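Local coordinates for uncharacterized protein (Pyrococcus furiosus, PDB 4XLZ) that probably removes an acetyl group from N,N'-diacetylchitobiose as a metal-dependent deacetylase of carbohydrate esterase family 14, at residues Tyr190-Pro195 / Met236-Lys241; Tyr197-Thr202 / Glu248-Met253; Ile37-Asp42 / Phe137-Trp142; Gly50-Leu55 / Lys97-Arg102. One frame throughout, in Å; residues are numbered along the deposited sequence. Where two conformers were deposited one is given.

How the contacts relate
The contacts follow the layering of the Rossmann-like fold. Contact 3 joins the central strand 33-38 of the five-stranded parallel sheet to its neighbour 135-139, about 5 Å from the centre of the chain. Contact 4, within the loop that contact 3 closes, packs the second half of helix 43-57 against the C-terminal end of helix 81-99, about 16 Å from contact 3 between centres. Contacts 1 and 2 follow later with alternating segments, their centres about 7 Å apart, and join strands 197-200 and 247-250 to helix 221-240. Tyr190 and Thr192 of contact 1 bond to contact 3, and Glu248 of contact 2 to helix 43-57, so the later region is fastened to the metal-site core.

Contact 1. Residues Tyr190-Pro195 / Met236-Lys241; sequences YYTHKP and MFYGEK. With CD (cadmium ion), chain J.
Tyr238, near the C-terminal end of helix 221-240, reaches Thr192 in the loop that leaves the Rossmann-like sheet after strand 186-190, a loop shaped by an ST turn. A short hydrogen bond carries the polar part: Tyr238 OH donates to Thr192 O at 2.5 Å, arriving with a 132° angle at the oxygen and tilted 29° from the carbonyl plane. Seen from the ring, Thr192 O sits at the edge and in plane. With CG anti to the carbonyl carbon (chi1 -69°), the ring swings round so that its hydroxyl end reaches the loop. A phenylalanine in its place would probably leave Thr192 O without this donor and the loop less firmly tied to the helix.

Apolar contacts flank the bond. Pro195 CG meets the edge of the Tyr238 ring, 3.8 Å from CE1, while Phe237 CD1 lies over one ring face. The Lys241 chain runs extended past the proline, its CD 3.9 Å from Pro195 CG, and bends only at its end, where NZ bonds a hexanediol molecule.

A metal marks the border with the next subunit: His193 NE2 binds a cadmium ion at 2.2 Å, with three waters and Asp265 of a second subunit.

Thr192 OG1, bonded to Asp140, closes the ST turn by accepting Lys194 N at 3.1 Å.

Contact 2. Residues Tyr197-Thr202 / Glu248-Met253; sequences YIVDIT and EGFRVM
A two-stranded antiparallel ribbon forms where Tyr197, Ile198 and Val199 of strand 197-200 pair with Phe250, Gly249 and Glu248 of strand 247-250. Tyr197-Phe250 and Val199-Glu248 are hydrogen-bonded pairs, each with two backbone bonds; Val199 N donates to Glu248 O at 2.9 Å and 169°. The Ile198-Gly249 pair between them is non-hydrogen-bonded, and here Ile198 CD1 settles 3.7 Å from Gly249 CA, on the face where glycine carries no side chain.

On the other face Val199 CG2 touches Phe250 CE2 at 3.8 Å, and Phe28 meets the rings of both Tyr197 and Phe250 edge-to-face. Farther along, the extended Glu248 chain runs at about a right angle to Ile201, whose CD1 lies 3.6 Å from Glu248 OE2. The buried carboxylate is well supplied with partners: Thr51 OG1 bonds OE1, while OE2 takes Gly50 N and a salt bridge from Lys208. An alanine here would probably leave Lys208 without its countercharge, Gly50 N and Thr51 without their acceptor, and a gap beside Ile201.

Beyond Val199, Asp200 OD1 accepts Thr202 N in an Asx turn. The result is a twisted antiparallel ribbon, its strands at 156°, whose Val199-Phe250 face packs on helix 43-57 of the alpha/beta core.

Contact 3. Residues Ile37-Asp42 / Phe137-Trp142; sequences IEPHPD and FAPDPW. With CD (cadmium ion), chain G.
Strands 33-38 and 135-139 run side by side and parallel, and Ile37 N donates to Phe137 O at 2.8 Å with a nearly straight N-H...O angle of 167°. Next to this bond Ile37 CB and Ala138 CB lie side by side, 4.4 Å apart. The ladder cannot continue through Pro139, which has no N-H: its CD lies instead 3.6 Å from Ile37 O, and that oxygen accepts a hydrogen bond from the hydroxyl of Tyr190.

Two residues on, the CG-CD edge of the Pro39 ring meets the Pro139 ring, Pro39 CD standing 3.7 Å from Pro139 CG. This apolar contact is the last between the two segments before they diverge. Pro39 serves twice, because its CB also lies over one face of the His40 ring, near the rim. That ring turns ND1 to a cadmium ion at 2.3 Å, and His40 NE2 is bonded to Asp150, which should fix the rotation of the imidazole. Asp43 and His151 complete the protein ligands of the metal, and a water also coordinates it.

In the other segment Asp140 OD2 accepts Trp142 N at 2.9 Å, an Asx turn that curls the chain away, while its OD1 is taken by Thr192.

A metal held at the C-terminal ends of parallel strands, by the histidine and second aspartate of a His-Pro-Asp-Asp sequence, is characteristic of the GlcNAc-PI de-N-acetylase family.

Contact 4. Residues Gly50-Leu55 / Lys97-Arg102; sequences GTIKKL and KLLGVR
The flat groups at which Lys53 meets the other helix are peptide carbonyls, not rings: its ammonium nitrogen approaches Leu98 O from off the carbonyl plane, tilted 35° from it, while the neighbouring Leu99 O lies 3.7 Å from Lys53 CA and is bonded by the hydroxyl of Ser56. These carbonyls belong to the C-terminal end of helix 81-99, closed by a Schellman motif. Gly100 takes a positive phi of 88°, and its N bonds back to Lys97 O.

The polar link is a single hydrogen bond, Lys53 NZ to Leu98 O at 3.1 Å. With CG anti to the backbone N (chi1 178°) and a bend at chi2, the lysine chain curls over the helix end instead of pointing straight out, so that CD also passes 3.8 Å from Leu98 O. Positive charge beside a helix C-terminus is likely to be favourable, since the last carbonyls there carry the negative end of the helix dipole; Asp57 offers only a long, weak ion pair to the same nitrogen.

Beside the polar link, the methyl Ile52 CG2 does the apolar work. It is 3.5 Å from Val101 CG2 and also rests against Leu99 CB. Ile52, Leu99 and Val101 all touch Tyr64 of strand 61-68, which places the contact where two successive crossover helices of the Rossmann-like fold pack on the parallel sheet. Lys53 also has an apolar part to play at its root, its CB standing 4.2 Å from Leu99 CD2.

Contact 1. Residues Tyr190-Pro195 / Met236-Lys241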
# COMPACT_ATOMS: atom_id res chain seq x y z
N TYR A 190 24.66 -16.09 2.87
CA TYR A 190 25.17 -16.86 1.69
C TYR A 190 24.81 -16.12 0.41
O TYR A 190 24.27 -15.03 0.45
CB TYR A 190 24.66 -18.30 1.71
CG TYR A 190 23.11 -18.54 1.61
CD1 TYR A 190 22.26 -18.51 2.79
CD2 TYR A 190 22.51 -18.71 0.36
CE1 TYR A 190 20.92 -18.73 2.60
CE2 TYR A 190 21.12 -18.93 0.25
CZ TYR A 190 20.34 -18.89 1.38
OH TYR A 190 18.99 -19.14 1.18
N TYR A 191 25.14 -16.69 -0.76
CA TYR A 191 24.97 -15.97 -2.01
C TYR A 191 25.71 -14.61 -1.93
O TYR A 191 25.09 -13.53 -2.20
CB TYR A 191 23.50 -15.78 -2.42
CG TYR A 191 22.70 -16.97 -2.94
CD1 TYR A 191 23.31 -17.98 -3.73
CD2 TYR A 191 21.32 -17.05 -2.68
CE1 TYR A 191 22.55 -19.00 -4.23
CE2 TYR A 191 20.51 -18.10 -3.20
CZ TYR A 191 21.18 -19.08 -3.97
OH TYR A 191 20.37 -19.97 -4.54
N THR A 192 26.99 -14.66 -1.51
CA THR A 192 27.72 -13.40 -1.20
C THR A 192 28.93 -13.22 -2.07
O THR A 192 29.66 -14.23 -2.36
CB THR A 192 28.06 -13.38 0.28
OG1 THR A 192 28.65 -12.09 0.58
CG2 THR A 192 29.05 -14.50 0.75
N HIS A 193 29.12 -12.00 -2.52
CA HIS A 193 30.39 -11.59 -3.22
C HIS A 193 31.52 -11.29 -2.18
O HIS A 193 32.69 -11.14 -2.62
CB HIS A 193 30.06 -10.38 -4.12
CG HIS A 193 31.23 -9.70 -4.79
ND1 HIS A 193 31.51 -8.37 -4.57
CD2 HIS A 193 32.13 -10.12 -5.73
CE1 HIS A 193 32.55 -8.02 -5.30
NE2 HIS A 193 32.96 -9.05 -6.00
N LYS A 194 31.17 -11.12 -0.90
CA LYS A 194 32.19 -10.71 0.08
C LYS A 194 32.25 -11.72 1.21
O LYS A 194 32.02 -11.42 2.40
CB LYS A 194 31.89 -9.27 0.63
CG LYS A 194 32.10 -8.17 -0.45
CD LYS A 194 33.61 -7.97 -0.73
CE LYS A 194 33.85 -6.87 -1.79
NZ LYS A 194 35.32 -6.87 -2.01
N PRO A 195 32.52 -13.00 0.92
CA PRO A 195 32.53 -13.93 2.03
C PRO A 195 33.77 -13.69 2.90
O PRO A 195 34.82 -13.24 2.39
CB PRO A 195 32.70 -15.32 1.29
CG PRO A 195 33.51 -14.93 0.03
CD PRO A 195 32.96 -13.55 -0.43
N MSE A 236 34.07 -23.11 -7.13
CA MSE A 236 35.50 -22.85 -7.30
C MSE A 236 35.89 -21.47 -6.86
O MSE A 236 36.93 -21.26 -6.29
CB MSE A 236 35.97 -23.16 -8.72
CG MSE A 236 35.71 -24.64 -9.02
SE MSE A 236 36.12 -25.01 -10.96
CE MSE A 236 37.97 -24.74 -10.75
N PHE A 237 35.04 -20.50 -7.17
CA PHE A 237 35.27 -19.12 -6.74
C PHE A 237 35.50 -19.10 -5.21
O PHE A 237 36.44 -18.47 -4.77
CB PHE A 237 34.01 -18.27 -7.15
CG PHE A 237 33.99 -16.86 -6.60
CD1 PHE A 237 33.19 -16.54 -5.48
CD2 PHE A 237 34.77 -15.88 -7.20
CE1 PHE A 237 33.19 -15.21 -4.96
CE2 PHE A 237 34.69 -14.52 -6.75
CZ PHE A 237 33.90 -14.20 -5.62
N TYR A 238 34.61 -19.77 -4.48
CA TYR A 238 34.78 -19.78 -3.02
C TYR A 238 35.95 -20.67 -2.54
O TYR A 238 36.75 -20.28 -1.69
CB TYR A 238 33.46 -20.29 -2.38
CG TYR A 238 32.29 -19.29 -2.54
CD1 TYR A 238 32.45 -18.00 -2.06
CD2 TYR A 238 31.11 -19.71 -3.09
CE1 TYR A 238 31.35 -17.07 -2.27
CE2 TYR A 238 30.05 -18.85 -3.28
CZ TYR A 238 30.21 -17.55 -2.79
OH TYR A 238 29.10 -16.64 -2.97
N GLY A 239 36.02 -21.88 -3.14
CA GLY A 239 37.04 -22.81 -2.61
C GLY A 239 38.47 -22.25 -2.87
O GLY A 239 39.33 -22.43 -1.99
N GLU A 240 38.68 -21.58 -4.01
CA GLU A 240 40.05 -21.04 -4.33
C GLU A 240 40.53 -20.05 -3.26
O GLU A 240 41.72 -19.96 -2.93
CB GLU A 240 40.03 -20.46 -5.68
CG GLU A 240 41.43 -20.22 -6.24
CD GLU A 240 41.39 -19.93 -7.73
OE1 GLU A 240 41.54 -18.77 -8.14
OE2 GLU A 240 41.13 -20.91 -8.49
N LYS A 241 39.58 -19.40 -2.55
CA LYS A 241 39.95 -18.42 -1.51
C LYS A 241 40.60 -19.08 -0.29
O LYS A 241 41.23 -18.40 0.49
CB LYS A 241 38.68 -17.65 -1.06
CG LYS A 241 38.19 -16.74 -2.16
CD LYS A 241 36.89 -15.90 -1.63
CE LYS A 241 36.29 -15.21 -2.90
NZ LYS A 241 37.26 -14.47 -3.81
CD CD J . 34.55 -8.85 -7.55
O HOH W 1 34.31 -7.07 -6.23
O HOH W 2 36.50 -7.69 -7.78
O HOH W 3 34.97 -11.22 -7.82

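Contact 2. Residues Tyr197-Thr202 / Glu248-Met253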
# COMPACT_ATOMS: atom_id res chain seq x y z
N TYR A 197 34.13 -16.27 5.51
CA TYR A 197 34.30 -17.63 6.05
C TYR A 197 33.91 -18.60 4.95
O TYR A 197 32.77 -18.49 4.35
CB TYR A 197 33.40 -17.81 7.27
CG TYR A 197 33.48 -19.23 7.82
CD1 TYR A 197 34.71 -19.65 8.33
CD2 TYR A 197 32.38 -20.13 7.80
CE1 TYR A 197 34.83 -20.99 8.85
CE2 TYR A 197 32.52 -21.47 8.26
CZ TYR A 197 33.73 -21.83 8.79
OH TYR A 197 33.81 -23.13 9.34
N ILE A 198 34.80 -19.58 4.62
CA ILE A 198 34.48 -20.51 3.53
C ILE A 198 34.51 -21.95 4.08
O ILE A 198 35.43 -22.30 4.88
CB ILE A 198 35.60 -20.52 2.44
CG1 ILE A 198 35.96 -19.15 2.01
CG2 ILE A 198 35.26 -21.53 1.30
CD1 ILE A 198 34.81 -18.49 1.30
N VAL A 199 33.49 -22.73 3.75
CA VAL A 199 33.41 -24.12 4.20
C VAL A 199 33.86 -24.97 2.99
O VAL A 199 33.37 -24.80 1.85
CB VAL A 199 31.99 -24.46 4.52
CG1 VAL A 199 31.80 -25.99 4.85
CG2 VAL A 199 31.52 -23.61 5.77
N ASP A 200 34.84 -25.91 3.27
CA ASP A 200 35.24 -26.81 2.16
C ASP A 200 34.19 -27.88 1.95
O ASP A 200 33.86 -28.59 2.92
CB ASP A 200 36.59 -27.44 2.62
CG ASP A 200 37.12 -28.42 1.56
OD1 ASP A 200 36.57 -28.60 0.51
OD2 ASP A 200 38.21 -29.02 1.92
N ILE A 201 33.59 -27.93 0.77
CA ILE A 201 32.61 -28.91 0.46
C ILE A 201 33.04 -29.90 -0.65
O ILE A 201 32.17 -30.56 -1.25
CB ILE A 201 31.20 -28.33 0.04
CG1 ILE A 201 31.36 -27.45 -1.14
CG2 ILE A 201 30.64 -27.48 1.28
CD1 ILE A 201 30.07 -27.38 -1.95
N THR A 202 34.36 -29.95 -0.84
CA THR A 202 34.92 -30.76 -1.97
C THR A 202 34.34 -32.18 -1.94
O THR A 202 33.85 -32.73 -2.96
CB THR A 202 36.42 -30.74 -1.86
OG1 THR A 202 36.89 -29.44 -2.10
CG2 THR A 202 36.95 -31.64 -3.05
N GLU A 248 31.84 -23.35 -0.09
CA GLU A 248 30.65 -22.44 0.07
C GLU A 248 31.04 -21.27 0.96
O GLU A 248 31.64 -21.42 1.99
CB GLU A 248 29.50 -23.21 0.74
CG GLU A 248 28.82 -24.13 -0.29
CD GLU A 248 27.78 -25.09 0.31
OE1 GLU A 248 27.65 -25.11 1.51
OE2 GLU A 248 27.15 -25.78 -0.53
N GLY A 249 30.69 -20.06 0.45
CA GLY A 249 31.09 -18.89 1.18
C GLY A 249 29.95 -18.21 1.98
O GLY A 249 28.78 -18.24 1.53
N PHE A 250 30.39 -17.61 3.08
CA PHE A 250 29.41 -16.94 3.99
C PHE A 250 30.09 -15.66 4.41
O PHE A 250 31.30 -15.52 4.63
CB PHE A 250 29.18 -17.80 5.23
CG PHE A 250 28.57 -19.10 4.90
CD1 PHE A 250 27.18 -19.27 4.73
CD2 PHE A 250 29.42 -20.26 4.71
CE1 PHE A 250 26.61 -20.46 4.31
CE2 PHE A 250 28.83 -21.45 4.27
CZ PHE A 250 27.42 -21.60 4.10
N ARG A 251 29.22 -14.64 4.64
CA ARG A 251 29.69 -13.44 5.27
C ARG A 251 29.08 -13.34 6.67
O ARG A 251 27.90 -13.46 6.88
CB ARG A 251 29.29 -12.15 4.49
CG ARG A 251 29.90 -10.91 5.13
CD ARG A 251 29.66 -9.69 4.28
NE ARG A 251 30.29 -8.52 4.93
CZ ARG A 251 31.58 -8.27 4.87
NH1 ARG A 251 32.41 -9.06 4.15
NH2 ARG A 251 32.05 -7.14 5.50
N VAL A 252 30.01 -13.22 7.61
CA VAL A 252 29.63 -13.11 9.04
C VAL A 252 30.23 -11.86 9.60
O VAL A 252 31.39 -11.51 9.27
CB VAL A 252 30.11 -14.37 9.89
CG1 VAL A 252 29.70 -14.25 11.35
CG2 VAL A 252 29.60 -15.71 9.27
N MSE A 253 29.47 -11.08 10.38
CA MSE A 253 30.00 -9.86 10.97
C MSE A 253 29.39 -9.75 12.39
O MSE A 253 28.36 -10.35 12.72
CB MSE A 253 29.45 -8.59 10.24
CG MSE A 253 29.80 -8.54 8.73
SE MSE A 253 29.43 -6.83 7.95
CE MSE A 253 27.42 -7.01 8.10

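Contact 3. Residues Ile37-Asp42 / Phe137-Trp142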
# COMPACT_ATOMS: atom_id res chain seq x y z
N ILE A 37 17.06 -19.61 5.75
CA ILE A 37 15.95 -18.90 5.10
C ILE A 37 16.22 -18.80 3.60
O ILE A 37 17.34 -18.31 3.17
CB ILE A 37 15.89 -17.49 5.69
CG1 ILE A 37 15.59 -17.68 7.23
CG2 ILE A 37 14.62 -16.80 5.06
CD1 ILE A 37 15.38 -16.27 7.95
N GLU A 38 15.31 -19.27 2.81
CA GLU A 38 15.43 -19.29 1.32
C GLU A 38 14.30 -18.53 0.72
O GLU A 38 13.14 -18.69 1.07
CB GLU A 38 15.48 -20.71 0.69
CG GLU A 38 14.32 -21.62 1.22
CD GLU A 38 14.39 -23.04 0.65
OE1 GLU A 38 15.34 -23.34 -0.06
OE2 GLU A 38 13.38 -23.81 0.79
N PRO A 39 14.59 -17.80 -0.33
CA PRO A 39 13.50 -17.08 -1.04
C PRO A 39 12.54 -17.99 -1.76
O PRO A 39 11.31 -17.79 -1.69
CB PRO A 39 14.27 -16.16 -2.07
CG PRO A 39 15.63 -15.91 -1.46
CD PRO A 39 15.97 -17.29 -0.65
N HIS A 40 13.12 -19.06 -2.44
CA HIS A 40 12.31 -20.01 -3.21
C HIS A 40 12.78 -21.42 -2.83
O HIS A 40 13.85 -21.58 -2.29
CB HIS A 40 12.66 -19.81 -4.74
CG HIS A 40 12.45 -18.41 -5.17
ND1 HIS A 40 13.53 -17.65 -5.63
CD2 HIS A 40 11.32 -17.67 -5.32
CE1 HIS A 40 13.05 -16.46 -6.00
NE2 HIS A 40 11.71 -16.44 -5.83
N PRO A 41 11.89 -22.40 -3.14
CA PRO A 41 12.30 -23.81 -2.91
C PRO A 41 13.56 -24.07 -3.89
O PRO A 41 13.53 -23.76 -5.08
CB PRO A 41 11.10 -24.61 -3.48
CG PRO A 41 9.92 -23.64 -3.35
CD PRO A 41 10.57 -22.30 -3.76
N ASP A 42 14.59 -24.47 -3.25
CA ASP A 42 15.89 -24.83 -3.82
C ASP A 42 16.99 -23.89 -3.50
O ASP A 42 18.14 -24.24 -3.64
CB ASP A 42 15.91 -25.18 -5.32
CG ASP A 42 15.83 -23.97 -6.29
OD1 ASP A 42 16.18 -22.83 -5.92
OD2 ASP A 42 15.47 -24.17 -7.52
N PHE A 137 20.75 -18.28 8.68
CA PHE A 137 21.40 -18.08 7.39
C PHE A 137 20.36 -17.45 6.42
O PHE A 137 19.19 -17.84 6.42
CB PHE A 137 21.80 -19.44 6.78
CG PHE A 137 22.92 -20.14 7.55
CD1 PHE A 137 22.62 -20.88 8.67
CD2 PHE A 137 24.24 -20.07 7.09
CE1 PHE A 137 23.70 -21.53 9.41
CE2 PHE A 137 25.29 -20.69 7.79
CZ PHE A 137 25.02 -21.46 8.96
N ALA A 138 20.84 -16.53 5.60
CA ALA A 138 19.95 -15.90 4.59
C ALA A 138 20.81 -15.38 3.43
O ALA A 138 22.04 -15.21 3.61
CB ALA A 138 19.20 -14.69 5.27
N PRO A 139 20.19 -15.04 2.29
CA PRO A 139 20.99 -14.40 1.22
C PRO A 139 21.56 -13.06 1.59
O PRO A 139 20.89 -12.33 2.35
CB PRO A 139 19.98 -14.21 0.05
CG PRO A 139 18.88 -15.31 0.34
CD PRO A 139 18.79 -15.29 1.89
N ASP A 140 22.70 -12.70 1.05
CA ASP A 140 23.26 -11.37 1.26
C ASP A 140 22.48 -10.40 0.36
O ASP A 140 22.61 -10.46 -0.87
CB ASP A 140 24.74 -11.48 0.80
CG ASP A 140 25.48 -10.18 0.92
OD1 ASP A 140 26.77 -10.19 0.85
OD2 ASP A 140 24.85 -9.10 1.08
N PRO A 141 21.72 -9.47 0.95
CA PRO A 141 20.90 -8.60 0.06
C PRO A 141 21.73 -7.54 -0.63
O PRO A 141 21.14 -6.94 -1.54
CB PRO A 141 19.93 -7.94 1.14
CG PRO A 141 20.84 -7.85 2.42
CD PRO A 141 21.60 -9.23 2.42
N TRP A 142 22.97 -7.44 -0.32
CA TRP A 142 23.84 -6.46 -1.02
C TRP A 142 24.63 -7.16 -2.13
O TRP A 142 25.55 -6.50 -2.72
CB TRP A 142 24.84 -5.88 -0.05
CG TRP A 142 24.08 -5.05 1.02
CD1 TRP A 142 23.50 -3.81 0.84
CD2 TRP A 142 23.82 -5.48 2.37
NE1 TRP A 142 22.89 -3.43 2.05
CE2 TRP A 142 23.09 -4.43 3.00
CE3 TRP A 142 24.23 -6.59 3.11
CZ2 TRP A 142 22.70 -4.50 4.36
CZ3 TRP A 142 23.77 -6.71 4.45
CH2 TRP A 142 23.05 -5.64 5.04
CD CD G . 15.76 -18.27 -5.79
O HOH W 4 15.53 -17.56 -8.27

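Contact 4. Residues Gly50-Leu55 / Lys97-Arg102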
# COMPACT_ATOMS: atom_id res chain seq x y z
N GLY A 50 25.98 -28.06 0.72
CA GLY A 50 27.09 -28.78 1.41
C GLY A 50 27.26 -28.53 2.86
O GLY A 50 27.42 -29.43 3.71
N THR A 51 27.14 -27.22 3.28
CA THR A 51 27.19 -26.89 4.62
C THR A 51 26.00 -27.39 5.46
O THR A 51 26.21 -27.75 6.58
CB THR A 51 27.34 -25.32 4.76
OG1 THR A 51 28.50 -24.89 4.04
CG2 THR A 51 27.40 -24.83 6.18
N ILE A 52 24.82 -27.37 4.86
CA ILE A 52 23.66 -27.91 5.56
C ILE A 52 23.93 -29.45 5.86
O ILE A 52 23.62 -29.86 6.96
CB ILE A 52 22.40 -27.78 4.66
CG1 ILE A 52 21.97 -26.28 4.69
CG2 ILE A 52 21.29 -28.60 5.20
CD1 ILE A 52 21.00 -25.97 3.55
N LYS A 53 24.48 -30.14 4.87
CA LYS A 53 24.78 -31.60 5.18
C LYS A 53 25.87 -31.72 6.22
O LYS A 53 25.70 -32.53 7.14
CB LYS A 53 25.17 -32.24 3.87
CG LYS A 53 25.59 -33.84 4.11
CD LYS A 53 24.34 -34.64 4.45
CE LYS A 53 24.51 -36.26 4.70
NZ LYS A 53 22.94 -36.58 4.82
N LYS A 54 26.92 -30.88 6.25
CA LYS A 54 27.93 -30.92 7.31
C LYS A 54 27.33 -30.67 8.61
O LYS A 54 27.59 -31.30 9.67
CB LYS A 54 29.05 -29.93 7.07
CG LYS A 54 30.00 -30.38 5.94
CD LYS A 54 31.26 -29.39 5.96
CE LYS A 54 32.70 -29.94 5.48
NZ LYS A 54 32.61 -31.10 4.53
N LEU A 55 26.47 -29.64 8.64
CA LEU A 55 25.86 -29.32 9.93
C LEU A 55 24.96 -30.46 10.40
O LEU A 55 25.05 -30.87 11.60
CB LEU A 55 24.96 -28.00 9.74
CG LEU A 55 25.76 -26.68 9.71
CD1 LEU A 55 24.80 -25.57 9.13
CD2 LEU A 55 26.43 -26.17 10.95
N LYS A 97 15.44 -34.04 2.62
CA LYS A 97 15.74 -35.41 3.19
C LYS A 97 17.21 -35.79 2.88
O LYS A 97 17.96 -36.24 3.80
CB LYS A 97 14.76 -36.41 2.60
CG LYS A 97 14.96 -37.79 3.28
CD LYS A 97 13.72 -38.64 2.79
CE LYS A 97 14.06 -40.16 2.46
NZ LYS A 97 14.65 -40.87 3.61
N LEU A 98 17.66 -35.50 1.66
CA LEU A 98 19.10 -35.79 1.33
C LEU A 98 20.09 -35.05 2.13
O LEU A 98 21.22 -35.50 2.42
CB LEU A 98 19.37 -35.54 -0.13
CG LEU A 98 18.55 -36.33 -1.18
CD1 LEU A 98 18.56 -35.81 -2.65
CD2 LEU A 98 19.21 -37.78 -1.17
N LEU A 99 19.70 -33.80 2.56
CA LEU A 99 20.60 -32.99 3.33
C LEU A 99 20.45 -33.06 4.86
O LEU A 99 21.16 -32.38 5.57
CB LEU A 99 20.41 -31.45 2.87
CG LEU A 99 20.67 -31.29 1.37
CD1 LEU A 99 20.47 -29.78 1.01
CD2 LEU A 99 22.14 -31.67 1.04
N GLY A 100 19.50 -33.91 5.35
CA GLY A 100 19.38 -34.10 6.81
C GLY A 100 18.45 -33.09 7.45
O GLY A 100 18.41 -33.02 8.68
N VAL A 101 17.69 -32.40 6.58
CA VAL A 101 16.75 -31.38 7.18
C VAL A 101 15.38 -32.04 7.41
O VAL A 101 14.82 -32.67 6.46
CB VAL A 101 16.67 -30.20 6.12
CG1 VAL A 101 15.47 -29.14 6.51
CG2 VAL A 101 17.97 -29.55 6.01
N ARG A 102 14.79 -31.77 8.58
CA ARG A 102 13.55 -32.47 8.85
C ARG A 102 12.37 -31.53 9.07
O ARG A 102 11.29 -32.00 9.42
CB ARG A 102 13.66 -33.24 10.21
CG ARG A 102 14.68 -34.43 10.13
CD ARG A 102 15.08 -34.92 11.54
NE ARG A 102 16.46 -35.44 11.45
CZ ARG A 102 16.81 -36.61 10.90
NH1 ARG A 102 15.90 -37.47 10.45
NH2 ARG A 102 18.09 -36.96 10.83